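Local coordinates for protein endoglucanase (Clostridium thermocellum, PDB 2E4T) that hydrolyses internal beta-1,4-glucosidic links of cellulose and probably of xyloglucan, this chain being the family 44 catalytic module of a larger multidomain enzyme, at residues V202-L207 with I258-D263; P230-Y233 with A237-T240; E186-S191 with E239-A244. All blocks are in the same frame, centred on the assembly; numbering follows the deposited sequence. Where two conformers were deposited one is given.

Interaction 1 (V202-L207 with I258-D263)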
ATOM      1  N   VAL A 202     -15.429   3.572  17.288  1.00  6.52           N
ATOM      2  CA  VAL A 202     -14.529   4.697  17.472  1.00  6.40           C
ATOM      3  C   VAL A 202     -15.176   6.008  17.089  1.00  6.04           C
ATOM      4  O   VAL A 202     -15.888   6.130  16.059  1.00  6.60           O
ATOM      5  CB  VAL A 202     -13.216   4.480  16.688  1.00  7.09           C
ATOM      6  CG1 VAL A 202     -13.432   4.570  15.173  1.00  7.27           C
ATOM      7  CG2 VAL A 202     -12.119   5.392  17.184  1.00  8.83           C
ATOM      8  N   THR A 203     -14.937   7.050  17.880  1.00  7.03           N
ATOM      9  CA  THR A 203     -15.374   8.388  17.534  1.00  6.87           C
ATOM     10  C   THR A 203     -14.312   9.115  16.708  1.00  6.48           C
ATOM     11  O   THR A 203     -13.099   8.835  16.821  1.00  7.01           O
ATOM     12  CB  THR A 203     -15.739   9.199  18.806  1.00  7.19           C
ATOM     13  OG1 THR A 203     -14.563   9.350  19.590  1.00  8.45           O
ATOM     14  CG2 THR A 203     -16.863   8.550  19.588  1.00  9.33           C
ATOM     15  N   ALA A 204     -14.775  10.049  15.895  1.00  6.41           N
ATOM     16  CA  ALA A 204     -13.836  10.916  15.200  1.00  6.82           C
ATOM     17  C   ALA A 204     -12.928  11.668  16.204  1.00  6.53           C
ATOM     18  O   ALA A 204     -11.715  11.796  15.980  1.00  7.10           O
ATOM     19  CB  ALA A 204     -14.606  11.890  14.313  1.00  7.64           C
ATOM     20  N   LYS A 205     -13.517  12.152  17.297  1.00  7.11           N
ATOM     21  CA  LYS A 205     -12.715  12.882  18.288  1.00  7.46           C
ATOM     22  C   LYS A 205     -11.643  11.971  18.908  1.00  6.87           C
ATOM     23  O   LYS A 205     -10.491  12.418  19.075  1.00  7.20           O
ATOM     24  CB  LYS A 205     -13.596  13.463  19.388  1.00  8.44           C
ATOM     25  CG  LYS A 205     -14.394  14.673  18.923  1.00  9.44           C
ATOM     26  CD  LYS A 205     -15.197  15.303  20.071  1.00 12.22           C
ATOM     27  CE  LYS A 205     -16.173  14.389  20.799  1.00 12.25           C
ATOM     28  NZ  LYS A 205     -17.223  13.826  19.903  1.00 10.78           N
ATOM     29  N   GLU A 206     -11.979  10.735  19.270  1.00  7.29           N
ATOM     30  CA  GLU A 206     -10.975   9.866  19.865  1.00  6.88           C
ATOM     31  C   GLU A 206      -9.860   9.601  18.843  1.00  6.46           C
ATOM     32  O   GLU A 206      -8.675   9.578  19.200  1.00  6.87           O
ATOM     33  CB  GLU A 206     -11.611   8.529  20.312  1.00  8.48           C
ATOM     34  CG  GLU A 206     -10.580   7.528  20.825  1.00 10.77           C
ATOM     35  CD  GLU A 206     -11.057   6.168  21.283  0.70  7.85           C
ATOM     36  OE1 GLU A 206     -11.997   6.076  22.093  0.70  8.93           O
ATOM     37  OE2 GLU A 206     -10.524   5.189  20.735  0.70 10.21           O
ATOM     38  N   LEU A 207     -10.247   9.321  17.584  1.00  6.56           N
ATOM     39  CA  LEU A 207      -9.206   8.983  16.609  1.00  6.41           C
ATOM     40  C   LEU A 207      -8.230  10.147  16.435  1.00  6.41           C
ATOM     41  O   LEU A 207      -7.000   9.923  16.375  1.00  6.61           O
ATOM     42  CB  LEU A 207      -9.849   8.553  15.280  1.00  6.63           C
ATOM     43  CG  LEU A 207      -8.853   8.066  14.250  1.00  6.66           C
ATOM     44  CD1 LEU A 207      -7.965   6.938  14.763  1.00  7.02           C
ATOM     45  CD2 LEU A 207      -9.627   7.599  13.020  1.00  7.40           C
ATOM     46  N   ILE A 258     -12.300  11.945   5.286  1.00  5.98           N
ATOM     47  CA  ILE A 258     -10.931  12.259   4.843  1.00  5.42           C
ATOM     48  C   ILE A 258     -10.599  13.718   5.058  1.00  5.65           C
ATOM     49  O   ILE A 258      -9.501  14.066   5.541  1.00  6.14           O
ATOM     50  CB  ILE A 258     -10.822  11.930   3.326  1.00  5.93           C
ATOM     51  CG1 ILE A 258     -10.996  10.420   3.053  1.00  6.02           C
ATOM     52  CG2 ILE A 258      -9.530  12.473   2.746  1.00  6.47           C
ATOM     53  CD1 ILE A 258      -9.916   9.533   3.636  1.00  7.32           C
ATOM     54  N   ASP A 259     -11.533  14.634   4.701  1.00  5.95           N
ATOM     55  CA  ASP A 259     -11.247  16.075   4.862  1.00  6.38           C
ATOM     56  C   ASP A 259     -11.121  16.471   6.315  1.00  6.25           C
ATOM     57  O   ASP A 259     -10.269  17.305   6.673  1.00  6.97           O
ATOM     58  CB  ASP A 259     -12.378  16.890   4.230  1.00  6.49           C
ATOM     59  CG  ASP A 259     -12.380  16.813   2.701  1.00  7.03           C
ATOM     60  OD1 ASP A 259     -11.356  16.424   2.114  1.00  7.98           O
ATOM     61  OD2 ASP A 259     -13.434  17.217   2.122  1.00  8.11           O
ATOM     62  N   TYR A 260     -12.012  15.939   7.173  1.00  6.27           N
ATOM     63  CA  TYR A 260     -11.937  16.204   8.615  1.00  6.41           C
ATOM     64  C   TYR A 260     -10.575  15.750   9.164  1.00  6.10           C
ATOM     65  O   TYR A 260      -9.907  16.474   9.928  1.00  6.44           O
ATOM     66  CB  TYR A 260     -13.073  15.487   9.317  1.00  6.84           C
ATOM     67  CG  TYR A 260     -13.017  15.538  10.832  1.00  6.86           C
ATOM     68  CD1 TYR A 260     -13.730  16.508  11.543  1.00  7.54           C
ATOM     69  CD2 TYR A 260     -12.324  14.580  11.545  1.00  6.94           C
ATOM     70  CE1 TYR A 260     -13.745  16.520  12.926  1.00  8.04           C
ATOM     71  CE2 TYR A 260     -12.323  14.583  12.945  1.00  8.09           C
ATOM     72  CZ  TYR A 260     -13.050  15.549  13.622  1.00  7.92           C
ATOM     73  OH  TYR A 260     -13.074  15.483  15.009  1.00  9.42           O
ATOM     74  N   TYR A 261     -10.166  14.524   8.789  1.00  6.09           N
ATOM     75  CA  TYR A 261      -8.897  14.006   9.324  1.00  5.70           C
ATOM     76  C   TYR A 261      -7.743  14.883   8.911  1.00  5.58           C
ATOM     77  O   TYR A 261      -6.896  15.274   9.732  1.00  6.07           O
ATOM     78  CB  TYR A 261      -8.711  12.553   8.803  1.00  5.93           C
ATOM     79  CG  TYR A 261      -7.511  11.874   9.333  1.00  5.71           C
ATOM     80  CD1 TYR A 261      -7.492  11.347  10.621  1.00  6.32           C
ATOM     81  CD2 TYR A 261      -6.351  11.719   8.548  1.00  5.97           C
ATOM     82  CE1 TYR A 261      -6.396  10.678  11.133  1.00  6.21           C
ATOM     83  CE2 TYR A 261      -5.247  11.034   9.062  1.00  6.26           C
ATOM     84  CZ  TYR A 261      -5.273  10.488  10.304  1.00  6.19           C
ATOM     85  OH  TYR A 261      -4.172   9.765  10.727  1.00  6.86           O
ATOM     86  N   LEU A 262      -7.680  15.230   7.619  1.00  5.75           N
ATOM     87  CA  LEU A 262      -6.586  16.091   7.151  1.00  5.87           C
ATOM     88  C   LEU A 262      -6.624  17.447   7.861  1.00  6.25           C
ATOM     89  O   LEU A 262      -5.578  17.958   8.288  1.00  6.63           O
ATOM     90  CB  LEU A 262      -6.706  16.268   5.625  1.00  5.87           C
ATOM     91  CG  LEU A 262      -6.374  15.014   4.823  1.00  6.12           C
ATOM     92  CD1 LEU A 262      -6.916  15.185   3.411  1.00  6.69           C
ATOM     93  CD2 LEU A 262      -4.873  14.741   4.813  1.00  6.80           C
ATOM     94  N   ASP A 263      -7.817  18.053   7.951  1.00  6.30           N
ATOM     95  CA  ASP A 263      -7.937  19.384   8.507  1.00  6.60           C
ATOM     96  C   ASP A 263      -7.531  19.370   9.999  1.00  6.80           C
ATOM     97  O   ASP A 263      -6.819  20.299  10.462  1.00  7.35           O
ATOM     98  CB  ASP A 263      -9.379  19.872   8.359  1.00  7.64           C
ATOM     99  CG  ASP A 263      -9.553  21.345   8.671  1.00  8.19           C
ATOM    100  OD1 ASP A 263      -8.738  22.166   8.237  1.00 10.29           O
ATOM    101  OD2 ASP A 263     -10.587  21.709   9.260  1.00 10.88           O
TER
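The methyl group of A204 meets the distal part of the Y260 ring, with A204 CB 3.8 Å from Y260 CE2. It approaches the ring obliquely and also lies 4.0 Å from Y260 OH. In Y260, CG stands anti to the backbone N (chi1 173°), which sets the ring across toward the neighbouring helix, with its CE2 and OH end at A204. Beside the phenol end runs the aliphatic base of K205, whose CG is 4.2 Å from Y260 OH. No hydrogen bond joins the two segments: Y260 OH is taken by E250 OE1, and the K205 ammonium forms a salt bridge with D246, whose other carboxylate oxygen bonds A204 N.

The start of the helix is fixed by T203 at the N-cap. Its OG1 accepts the backbone N-H of E206 at 2.9 Å. This capped first turn carries A204 toward Y260, whose ring also meets Y254 edge-to-face.

Deeper in the interface, Y261 packs on I208 and S211 of helix 204-221. In the TIM barrel, helices 204-221 and 257-272 follow the adjacent parallel strands 180-183 and 226-232, so the contact joins two neighbouring long outer helices, and helix 338-349 packs against helix 257-272.

Interaction 2 (P230-Y233 with A237-T240)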
ATOM      1  N   PRO A 230      -5.087   7.263   8.420  1.00  4.94           N
ATOM      2  CA  PRO A 230      -5.563   6.431   9.523  1.00  5.07           C
ATOM      3  C   PRO A 230      -5.626   4.929   9.255  1.00  4.99           C
ATOM      4  O   PRO A 230      -6.159   4.195  10.086  1.00  6.06           O
ATOM      5  CB  PRO A 230      -6.984   7.017   9.862  1.00  5.73           C
ATOM      6  CG  PRO A 230      -7.295   8.014   8.748  1.00  5.64           C
ATOM      7  CD  PRO A 230      -6.223   7.797   7.649  1.00  5.64           C
ATOM      8  N   ALA A 231      -5.111   4.480   8.084  1.00  4.85           N
ATOM      9  CA  ALA A 231      -5.161   3.040   7.733  1.00  5.24           C
ATOM     10  C   ALA A 231      -6.624   2.578   7.648  1.00  5.06           C
ATOM     11  O   ALA A 231      -7.007   1.506   8.138  1.00  5.54           O
ATOM     12  CB  ALA A 231      -4.331   2.176   8.663  1.00  6.75           C
ATOM     13  N   LEU A 232      -7.449   3.406   6.988  1.00  4.87           N
ATOM     14  CA  LEU A 232      -8.890   3.136   6.894  1.00  4.76           C
ATOM     15  C   LEU A 232      -9.183   1.925   6.031  1.00  5.00           C
ATOM     16  O   LEU A 232      -8.549   1.721   4.955  1.00  5.64           O
ATOM     17  CB  LEU A 232      -9.611   4.372   6.334  1.00  5.20           C
ATOM     18  CG  LEU A 232      -9.484   5.633   7.159  1.00  5.35           C
ATOM     19  CD1 LEU A 232     -10.191   6.775   6.437  1.00  7.13           C
ATOM     20  CD2 LEU A 232     -10.060   5.461   8.572  1.00  6.52           C
ATOM     21  N   TYR A 233     -10.194   1.141   6.417  1.00  4.99           N
ATOM     22  CA  TYR A 233     -10.363  -0.149   5.788  1.00  4.89           C
ATOM     23  C   TYR A 233     -10.925  -0.065   4.351  1.00  4.88           C
ATOM     24  O   TYR A 233     -10.716  -0.989   3.535  1.00  5.22           O
ATOM     25  CB  TYR A 233     -11.280  -1.083   6.619  1.00  5.38           C
ATOM     26  CG  TYR A 233     -12.761  -0.883   6.405  1.00  5.25           C
ATOM     27  CD1 TYR A 233     -13.431  -1.620   5.437  1.00  6.77           C
ATOM     28  CD2 TYR A 233     -13.472   0.008   7.171  1.00  5.92           C
ATOM     29  CE1 TYR A 233     -14.811  -1.467   5.213  1.00  7.18           C
ATOM     30  CE2 TYR A 233     -14.841   0.184   6.959  1.00  6.70           C
ATOM     31  CZ  TYR A 233     -15.489  -0.562   5.996  1.00  6.97           C
ATOM     32  OH  TYR A 233     -16.848  -0.449   5.741  1.00  8.78           O
ATOM     33  N   ALA A 237     -15.416   3.940   5.611  1.00  5.56           N
ATOM     34  CA  ALA A 237     -14.588   4.616   6.597  1.00  5.38           C
ATOM     35  C   ALA A 237     -14.038   5.950   6.077  1.00  5.22           C
ATOM     36  O   ALA A 237     -13.951   6.932   6.824  1.00  5.75           O
ATOM     37  CB  ALA A 237     -13.463   3.713   7.090  1.00  5.92           C
ATOM     38  N   TYR A 238     -13.644   5.980   4.783  1.00  5.38           N
ATOM     39  CA  TYR A 238     -13.232   7.261   4.182  1.00  5.46           C
ATOM     40  C   TYR A 238     -14.357   8.291   4.326  1.00  5.28           C
ATOM     41  O   TYR A 238     -14.107   9.486   4.535  1.00  5.82           O
ATOM     42  CB  TYR A 238     -12.966   7.157   2.670  1.00  5.70           C
ATOM     43  CG  TYR A 238     -11.922   6.194   2.152  1.00  5.12           C
ATOM     44  CD1 TYR A 238     -11.317   5.180   2.894  1.00  5.54           C
ATOM     45  CD2 TYR A 238     -11.620   6.268   0.778  1.00  6.28           C
ATOM     46  CE1 TYR A 238     -10.501   4.246   2.287  1.00  5.57           C
ATOM     47  CE2 TYR A 238     -10.781   5.353   0.176  1.00  6.88           C
ATOM     48  CZ  TYR A 238     -10.218   4.324   0.901  1.00  5.90           C
ATOM     49  OH  TYR A 238      -9.444   3.414   0.248  1.00  6.69           O
ATOM     50  N   GLU A 239     -15.605   7.828   4.128  1.00  5.49           N
ATOM     51  CA  GLU A 239     -16.695   8.797   4.051  1.00  5.83           C
ATOM     52  C   GLU A 239     -17.157   9.274   5.427  1.00  5.65           C
ATOM     53  O   GLU A 239     -17.316  10.481   5.649  1.00  6.44           O
ATOM     54  CB  GLU A 239     -17.881   8.238   3.244  1.00  6.37           C
ATOM     55  CG  GLU A 239     -18.816   9.364   2.849  1.00  8.11           C
ATOM     56  CD  GLU A 239     -20.069   8.960   2.141  1.00  8.61           C
ATOM     57  OE1 GLU A 239     -20.257   7.805   1.776  1.00  8.88           O
ATOM     58  OE2 GLU A 239     -20.921   9.879   1.918  1.00 12.81           O
ATOM     59  N   THR A 240     -17.386   8.349   6.356  1.00  5.95           N
ATOM     60  CA  THR A 240     -18.053   8.664   7.623  1.00  6.43           C
ATOM     61  C   THR A 240     -17.392   7.958   8.821  1.00  5.91           C
ATOM     62  O   THR A 240     -17.997   7.934   9.917  1.00  6.33           O
ATOM     63  CB  THR A 240     -19.538   8.220   7.591  1.00  6.87           C
ATOM     64  OG1 THR A 240     -19.561   6.790   7.520  1.00  7.16           O
ATOM     65  CG2 THR A 240     -20.303   8.851   6.441  1.00  7.98           C
TER
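Two tyrosine rings frame this contact: Y233 receives the methyl group of A237, and Y238 receives the side chain of L232. Both approaches are oblique. A237 CB sits 3.7 Å from Y233 CD2 and 3.8 Å from Y233 CE2, while L232 CB lies 3.9 Å from Y238 CD1. The setting is a beta-to-alpha connection of the TIM barrel: parallel strand 226-232 runs out at L232, the chain turns at Y233, and the short helix 235-240 folds back over the strand end it has just left.

The torsions explain how each ring gets there. In Y233 a chi1 of 83° places CG over the backbone, flanked by both N and C; although its CB points away from the helix, the ring comes back alongside A237. For Y238, a chi2 of 13° keeps CA close to the ring plane and turns the CD1 side toward L232. The phenol groups then find partners beyond the contact, Y238 OH giving its proton to the backbone O of H283 on the next strand, 279-284, while Y233 OH has a partner in Q242.

Between the rings, L232 and A237 face each other, with L232 CB 4.0 Å from A237 CB. No hydrogen bond crosses here, and the packing is almost wholly apolar. F257 and I258 of helix 257-272 also touch L232, in the layer between strands and outer helices. One branch of the leucine packs against the backbone of the short helix: L232 CD1 rests 3.8 Å from A237 O and 3.8 Å from Y238 CA.

Interaction 3 (E186-S191 with E239-A244)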
ATOM      1  N   GLU A 186      -7.055   0.116  10.680  1.00  4.76           N
ATOM      2  CA  GLU A 186      -8.512   0.020  10.506  1.00  5.05           C
ATOM      3  C   GLU A 186      -9.260   0.393  11.782  1.00  4.76           C
ATOM      4  O   GLU A 186     -10.070  -0.383  12.314  1.00  4.86           O
ATOM      5  CB  GLU A 186      -8.930  -1.355   9.966  1.00  4.88           C
ATOM      6  CG  GLU A 186      -8.272  -1.604   8.599  1.00  5.40           C
ATOM      7  CD  GLU A 186      -8.757  -2.823   7.885  1.00  5.48           C
ATOM      8  OE1 GLU A 186      -9.511  -3.662   8.460  1.00  6.22           O
ATOM      9  OE2 GLU A 186      -8.357  -2.976   6.682  1.00  5.82           O
ATOM     10  N   PRO A 187      -9.129   1.645  12.234  1.00  4.77           N
ATOM     11  CA  PRO A 187      -9.770   2.042  13.503  1.00  4.84           C
ATOM     12  C   PRO A 187     -11.283   1.957  13.451  1.00  5.09           C
ATOM     13  O   PRO A 187     -11.908   1.662  14.510  1.00  5.37           O
ATOM     14  CB  PRO A 187      -9.277   3.495  13.700  1.00  5.61           C
ATOM     15  CG  PRO A 187      -8.922   3.961  12.294  1.00  5.85           C
ATOM     16  CD  PRO A 187      -8.301   2.725  11.662  1.00  4.95           C
ATOM     17  N   ALA A 188     -11.928   2.241  12.308  1.00  5.17           N
ATOM     18  CA  ALA A 188     -13.363   2.128  12.242  1.00  5.22           C
ATOM     19  C   ALA A 188     -13.848   0.690  12.345  1.00  5.14           C
ATOM     20  O   ALA A 188     -15.057   0.475  12.542  1.00  6.39           O
ATOM     21  CB  ALA A 188     -13.939   2.826  11.015  1.00  6.00           C
ATOM     22  N   LEU A 189     -12.932  -0.269  12.215  1.00  5.19           N
ATOM     23  CA  LEU A 189     -13.264  -1.697  12.450  1.00  5.35           C
ATOM     24  C   LEU A 189     -12.758  -2.168  13.823  1.00  5.16           C
ATOM     25  O   LEU A 189     -12.982  -3.341  14.145  1.00  5.81           O
ATOM     26  CB  LEU A 189     -12.760  -2.592  11.340  1.00  5.17           C
ATOM     27  CG  LEU A 189     -13.412  -2.320   9.972  1.00  6.33           C
ATOM     28  CD1 LEU A 189     -12.945  -3.364   8.968  1.00  7.08           C
ATOM     29  CD2 LEU A 189     -14.936  -2.272  10.032  1.00  8.45           C
ATOM     30  N   TRP A 190     -12.174  -1.316  14.667  1.00  5.30           N
ATOM     31  CA  TRP A 190     -11.727  -1.797  15.976  1.00  5.27           C
ATOM     32  C   TRP A 190     -12.862  -2.514  16.709  1.00  5.17           C
ATOM     33  O   TRP A 190     -12.642  -3.573  17.337  1.00  5.79           O
ATOM     34  CB  TRP A 190     -11.202  -0.651  16.836  1.00  5.45           C
ATOM     35  CG  TRP A 190      -9.865  -0.134  16.487  1.00  5.16           C
ATOM     36  CD1 TRP A 190      -8.861  -0.766  15.800  1.00  5.53           C
ATOM     37  CD2 TRP A 190      -9.326   1.130  16.908  1.00  5.03           C
ATOM     38  NE1 TRP A 190      -7.731   0.035  15.735  1.00  5.46           N
ATOM     39  CE2 TRP A 190      -7.984   1.206  16.428  1.00  5.30           C
ATOM     40  CE3 TRP A 190      -9.851   2.205  17.630  1.00  5.65           C
ATOM     41  CZ2 TRP A 190      -7.176   2.332  16.669  1.00  5.79           C
ATOM     42  CZ3 TRP A 190      -9.048   3.324  17.874  1.00  5.60           C
ATOM     43  CH2 TRP A 190      -7.727   3.373  17.405  1.00  5.77           C
ATOM     44  N   SER A 191     -14.063  -1.914  16.713  1.00  5.45           N
ATOM     45  CA  SER A 191     -15.139  -2.504  17.505  1.00  5.91           C
ATOM     46  C   SER A 191     -15.694  -3.817  16.901  1.00  6.01           C
ATOM     47  O   SER A 191     -16.433  -4.524  17.605  1.00  7.09           O
ATOM     48  CB  SER A 191     -16.268  -1.495  17.638  1.00  6.87           C
ATOM     49  OG  SER A 191     -16.730  -1.134  16.326  1.00  7.40           O
ATOM     50  N   GLU A 239     -15.605   7.828   4.128  1.00  5.49           N
ATOM     51  CA  GLU A 239     -16.695   8.797   4.051  1.00  5.83           C
ATOM     52  C   GLU A 239     -17.157   9.274   5.427  1.00  5.65           C
ATOM     53  O   GLU A 239     -17.316  10.481   5.649  1.00  6.44           O
ATOM     54  CB  GLU A 239     -17.881   8.238   3.244  1.00  6.37           C
ATOM     55  CG  GLU A 239     -18.816   9.364   2.849  1.00  8.11           C
ATOM     56  CD  GLU A 239     -20.069   8.960   2.141  1.00  8.61           C
ATOM     57  OE1 GLU A 239     -20.257   7.805   1.776  1.00  8.88           O
ATOM     58  OE2 GLU A 239     -20.921   9.879   1.918  1.00 12.81           O
ATOM     59  N   THR A 240     -17.386   8.349   6.356  1.00  5.95           N
ATOM     60  CA  THR A 240     -18.053   8.664   7.623  1.00  6.43           C
ATOM     61  C   THR A 240     -17.392   7.958   8.821  1.00  5.91           C
ATOM     62  O   THR A 240     -17.997   7.934   9.917  1.00  6.33           O
ATOM     63  CB  THR A 240     -19.538   8.220   7.591  1.00  6.87           C
ATOM     64  OG1 THR A 240     -19.561   6.790   7.520  1.00  7.16           O
ATOM     65  CG2 THR A 240     -20.303   8.851   6.441  1.00  7.98           C
ATOM     66  N   LEU A 241     -16.191   7.396   8.649  1.00  5.76           N
ATOM     67  CA  LEU A 241     -15.563   6.626   9.722  1.00  5.52           C
ATOM     68  C   LEU A 241     -16.544   5.546  10.202  1.00  5.91           C
ATOM     69  O   LEU A 241     -16.701   5.255  11.375  1.00  6.35           O
ATOM     70  CB  LEU A 241     -15.013   7.525  10.819  1.00  5.89           C
ATOM     71  CG  LEU A 241     -14.008   6.864  11.784  1.00  5.99           C
ATOM     72  CD1 LEU A 241     -12.709   6.491  11.062  1.00  6.43           C
ATOM     73  CD2 LEU A 241     -13.703   7.828  12.935  1.00  6.77           C
ATOM     74  N   GLN A 242     -17.187   4.876   9.220  1.00  6.12           N
ATOM     75  CA  GLN A 242     -18.150   3.802   9.498  1.00  6.65           C
ATOM     76  C   GLN A 242     -19.285   4.301  10.414  1.00  6.72           C
ATOM     77  O   GLN A 242     -19.587   3.745  11.454  1.00  7.38           O
ATOM     78  CB  GLN A 242     -17.518   2.541  10.046  1.00  7.14           C
ATOM     79  CG  GLN A 242     -18.384   1.305   9.983  1.00  8.99           C
ATOM     80  CD  GLN A 242     -18.172   0.469   8.800  0.50 10.33           C
ATOM     81  OE1 GLN A 242     -17.869   0.960   7.714  0.50 10.04           O
ATOM     82  NE2 GLN A 242     -18.287  -0.815   8.986  0.50 14.88           N
ATOM     83  N   SER A 243     -19.938   5.369   9.957  1.00  6.86           N
ATOM     84  CA  SER A 243     -21.065   5.905  10.693  1.00  7.76           C
ATOM     85  C   SER A 243     -20.644   6.238  12.135  1.00  7.66           C
ATOM     86  O   SER A 243     -21.376   5.916  13.085  1.00  7.90           O
ATOM     87  CB  SER A 243     -22.265   4.964  10.677  1.00  9.03           C
ATOM     88  OG  SER A 243     -22.661   4.624   9.326  0.70  7.89           O
ATOM     89  N   ALA A 244     -19.500   6.911  12.294  1.00  7.16           N
ATOM     90  CA  ALA A 244     -18.972   7.110  13.650  1.00  7.36           C
ATOM     91  C   ALA A 244     -20.012   7.852  14.479  1.00  6.74           C
ATOM     92  O   ALA A 244     -20.717   8.745  14.002  1.00  7.33           O
ATOM     93  CB  ALA A 244     -17.682   7.901  13.597  1.00  7.32           C
TER
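Apolar packing centres on the methyl group of A188, which points into the turn made by L241 and Q242. A188 CB is 3.7 Å from Q242 CB and 3.9 Å from L241 CD1, so the aliphatic parts of two successive residues meet one methyl group. L241 brings its branch there with CG anti to the backbone N (chi1 -164°). The carbonyl O of L241 also meets this methyl, 3.7 Å from A188 CB, in van der Waals contact.

A second kind of contact pairs a leucine with an amide. L189 CD2 touches Q242 NE2 at 3.8 Å, the two side chains running at a slant to each other. Q242 is modelled in two conformers; in one its chain bends at chi2 (95°), and OE1 bonds the hydroxyl of Y233.

Hydrogen bonds act within each segment and not between them. T240 OG1 accepts the backbone N-H of S243 at 2.8 Å in an ST motif, and A244 N bonds T240 O. The bonds accompany a turn in which L241, Q242 and S243 all have positive, left-handed phi/psi. In the other segment, L189 N bonds E186 O and W190 N bonds P187 O, while P187 CA sits 3.4 Å above the centre of the W190 indole face. W190 NE1 is held by D184 OD1.

The contact joins the loops that follow two adjacent barrel strands, 180-183 and 226-232. Beside it lies the first turn of helix 204-221, its L207 packing on both P187 and L241, while A237 of helix 235-240 also touches A188.

In the fold
From the N terminus, the chain leaves strand 180-183 through 186-191, begins helix 204-221 at 202-207, and returns along strand 226-232 to 230-233. Helix 235-240 then turns back at once, and interaction 2 closes this short loop. The same stretch runs on, and 239-244 meets 186-191 to close the much longer loop of interaction 3. Interaction 1 closes last, when 258-263 reaches 202-207; it encloses interaction 2 and crosses interaction 3. Interactions 2 and 3 share E239 and T240, and the A231–E186 backbone bond links them further. Together the three tie the end of strand 226-232, the loops after strands 180-183 and 226-232, and outer helices 204-221 and 257-272.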